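Local coordinates for putative uncharacterized protein (Mycobacterium avium subsp. paratuberculosis, PDB 3GT2) that contains an NlpC/P60 domain of the peptidase C40 family and is probably a cysteine-type peptidase, although its function has not been established, at residues 36-41 against 68-73. Numbering follows the deposited sequence.
Sequences GGINGP and GIKLPR. With EDO (1,2-ethanediol), chain D.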
ATOM      1  N   GLY A  36     -12.826   2.054  -0.168  1.00 16.64           N
ATOM      2  CA  GLY A  36     -12.249   0.763   0.148  1.00 16.38           C
ATOM      3  C   GLY A  36     -11.618   0.662   1.519  1.00 21.83           C
ATOM      4  O   GLY A  36     -11.478   1.646   2.250  1.00 24.82           O
ATOM      5  N   GLY A  37     -11.205  -0.549   1.861  1.00 19.13           N
ATOM      6  CA  GLY A  37     -10.645  -0.806   3.167  1.00 18.14           C
ATOM      7  C   GLY A  37     -10.395  -2.281   3.342  1.00 19.75           C
ATOM      8  O   GLY A  37     -10.323  -3.035   2.370  1.00 18.00           O
ATOM      9  N   ILE A  38     -10.271  -2.691   4.597  1.00 20.70           N
ATOM     10  CA  ILE A  38      -9.900  -4.060   4.938  1.00 23.79           C
ATOM     11  C   ILE A  38     -10.697  -5.147   4.218  1.00 26.98           C
ATOM     12  O   ILE A  38     -10.160  -6.209   3.898  1.00 30.62           O
ATOM     13  CB  ILE A  38      -9.976  -4.277   6.466  1.00 32.25           C
ATOM     14  CG1 ILE A  38      -8.989  -3.348   7.178  1.00 37.21           C
ATOM     15  CG2 ILE A  38      -9.678  -5.720   6.815  1.00 34.24           C
ATOM     16  CD1 ILE A  38      -9.122  -3.364   8.684  1.00 42.15           C
ATOM     17  N   ASN A  39     -11.968  -4.881   3.941  1.00 21.70           N
ATOM     18  CA  ASN A  39     -12.835  -5.913   3.375  1.00 29.85           C
ATOM     19  C   ASN A  39     -12.951  -5.869   1.855  1.00 30.16           C
ATOM     20  O   ASN A  39     -13.590  -6.728   1.246  1.00 31.55           O
ATOM     21  CB  ASN A  39     -14.218  -5.853   4.021  1.00 33.79           C
ATOM     22  CG  ASN A  39     -14.193  -6.274   5.479  1.00 41.13           C
ATOM     23  OD1 ASN A  39     -13.622  -7.311   5.827  1.00 40.92           O
ATOM     24  ND2 ASN A  39     -14.802  -5.465   6.342  1.00 45.12           N
ATOM     25  N   GLY A  40     -12.324  -4.872   1.245  1.00 23.20           N
ATOM     26  CA  GLY A  40     -12.361  -4.729  -0.196  1.00 19.63           C
ATOM     27  C   GLY A  40     -12.755  -3.329  -0.609  1.00 16.88           C
ATOM     28  O   GLY A  40     -12.842  -2.430   0.228  1.00 17.90           O
ATOM     29  N   PRO A  41     -12.976  -3.134  -1.916  1.00 16.77           N
ATOM     30  CA  PRO A  41     -13.338  -1.837  -2.491  1.00 15.15           C
ATOM     31  C   PRO A  41     -14.716  -1.423  -2.008  1.00 17.14           C
ATOM     32  O   PRO A  41     -15.558  -2.296  -1.814  1.00 17.87           O
ATOM     33  CB  PRO A  41     -13.422  -2.116  -3.998  1.00 23.39           C
ATOM     34  CG  PRO A  41     -12.991  -3.515  -4.208  1.00 24.89           C
ATOM     35  CD  PRO A  41     -12.981  -4.223  -2.905  1.00 23.44           C
ATOM     36  N   GLY A  68      -2.841 -10.715   8.681  1.00 25.74           N
ATOM     37  CA  GLY A  68      -3.323 -10.546  10.042  1.00 28.77           C
ATOM     38  C   GLY A  68      -2.884  -9.214  10.629  1.00 27.50           C
ATOM     39  O   GLY A  68      -2.656  -9.095  11.829  1.00 32.62           O
ATOM     40  N   ILE A  69      -2.778  -8.209   9.766  1.00 22.71           N
ATOM     41  CA  ILE A  69      -2.411  -6.863  10.161  1.00 24.88           C
ATOM     42  C   ILE A  69      -3.539  -5.907   9.805  1.00 23.36           C
ATOM     43  O   ILE A  69      -4.075  -5.960   8.696  1.00 25.55           O
ATOM     44  CB  ILE A  69      -1.122  -6.418   9.433  1.00 26.52           C
ATOM     45  CG1 ILE A  69       0.077  -7.229   9.933  1.00 33.75           C
ATOM     46  CG2 ILE A  69      -0.883  -4.910   9.592  1.00 31.16           C
ATOM     47  CD1 ILE A  69       1.335  -6.998   9.134  1.00 39.29           C
ATOM     48  N   LYS A  70      -3.924  -5.059  10.755  1.00 17.33           N
ATOM     49  CA  LYS A  70      -4.860  -3.978  10.489  1.00 17.15           C
ATOM     50  C   LYS A  70      -4.097  -2.663  10.450  1.00 18.46           C
ATOM     51  O   LYS A  70      -3.686  -2.148  11.479  1.00 19.39           O
ATOM     52  CB  LYS A  70      -5.956  -3.929  11.561  1.00 20.21           C
ATOM     53  CG  LYS A  70      -6.976  -5.043  11.425  1.00 30.70           C
ATOM     54  CD  LYS A  70      -8.040  -4.986  12.514  1.00 35.43           C
ATOM     55  CE  LYS A  70      -8.692  -3.617  12.603  1.00 36.80           C
ATOM     56  NZ  LYS A  70      -9.907  -3.665  13.479  1.00 35.20           N
ATOM     57  N   LEU A  71      -3.866  -2.140   9.252  1.00 15.15           N
ATOM     58  CA  LEU A  71      -3.159  -0.877   9.116  1.00 15.01           C
ATOM     59  C   LEU A  71      -4.059   0.286   9.463  1.00 13.10           C
ATOM     60  O   LEU A  71      -5.276   0.213   9.272  1.00 16.61           O
ATOM     61  CB  LEU A  71      -2.683  -0.692   7.670  1.00 13.15           C
ATOM     62  CG  LEU A  71      -1.581  -1.641   7.204  1.00 14.13           C
ATOM     63  CD1 LEU A  71      -1.324  -1.408   5.722  1.00 13.51           C
ATOM     64  CD2 LEU A  71      -0.303  -1.422   8.005  1.00 18.71           C
ATOM     65  N   PRO A  72      -3.464   1.375   9.972  1.00 15.86           N
ATOM     66  CA  PRO A  72      -4.229   2.609  10.173  1.00 17.46           C
ATOM     67  C   PRO A  72      -4.796   3.141   8.867  1.00 19.31           C
ATOM     68  O   PRO A  72      -4.255   2.908   7.771  1.00 17.99           O
ATOM     69  CB  PRO A  72      -3.193   3.605  10.706  1.00 17.29           C
ATOM     70  CG  PRO A  72      -1.998   2.785  11.120  1.00 17.94           C
ATOM     71  CD  PRO A  72      -2.052   1.484  10.378  1.00 15.72           C
ATOM     72  N   ARG A  73      -5.899   3.867   8.987  1.00 17.20           N
ATOM     73  CA  ARG A  73      -6.442   4.586   7.859  1.00 18.93           C
ATOM     74  C   ARG A  73      -5.564   5.814   7.663  1.00 22.27           C
ATOM     75  O   ARG A  73      -5.085   6.402   8.636  1.00 24.86           O
ATOM     76  CB  ARG A  73      -7.911   4.965   8.099  1.00 21.47           C
ATOM     77  CG  ARG A  73      -8.893   3.788   7.927  1.00 31.85           C
ATOM     78  CD  ARG A  73      -9.453   3.247   9.258  1.00 39.73           C
ATOM     79  NE  ARG A  73      -9.717   1.803   9.218  1.00 32.87           N
ATOM     80  CZ  ARG A  73     -10.441   1.140  10.118  1.00 41.14           C
ATOM     81  NH1 ARG A  73     -11.001   1.785  11.134  1.00 48.75           N
ATOM     82  NH2 ARG A  73     -10.606  -0.172  10.007  1.00 35.70           N
TER
HETATM   83  C1  EDO D 208      -8.588  -3.192  16.455  1.00 45.20           C
HETATM   84  O1  EDO D 208      -9.394  -2.055  16.593  1.00 49.95           O
HETATM   85  C2  EDO D 208      -9.122  -4.506  17.021  1.00 44.61           C
HETATM   86  O2  EDO D 208      -9.613  -5.462  16.119  1.00 47.93           O
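The ammonium NZ of Lys70 donates a hydrogen bond to O2 of a 1,2-ethanediol molecule, 3.2 Å away and probably left from the crystallisation liquor, while lower down the same side chain packs against Ile38. No hydrogen bond joins 36-41 to 68-73; the contact is made by van der Waals packing alone and buries just 124 Å² in total. Its centre is CD1 of Ile38, which reaches CG of Lys70 at 3.9 Å and CE at 4.0 Å, the two side chains crossing at about a right angle. That methyl gets there because CD1 lies anti to CA about the CB–CG1 bond (chi2 172°), which carries it outward from the turn. On another flank CD1 meets NH2 of Arg73 at 3.8 Å, near the guanidinium plane, so the methyl touches the edge of the group and does not stack on its face. The arginine is bent at chi2 (106°) and chi3, which brings its end towards Ile38, and its NE is hydrogen-bonded to Gln61 of helix 56-65. Ile38 also packs on Gln61 and Ala65 of that helix. Behind the isoleucine the backbone closes on itself: Gly40 N bonds to Gly37 O at 2.9 Å, and Gly37 N to Gly40 O at 3.0 Å. Within the NlpC/P60 domain, this is surface packing in which a type I beta turn, Gly37 to Gly40, presents its second residue to the loop linking helices 56-65 and 75-78.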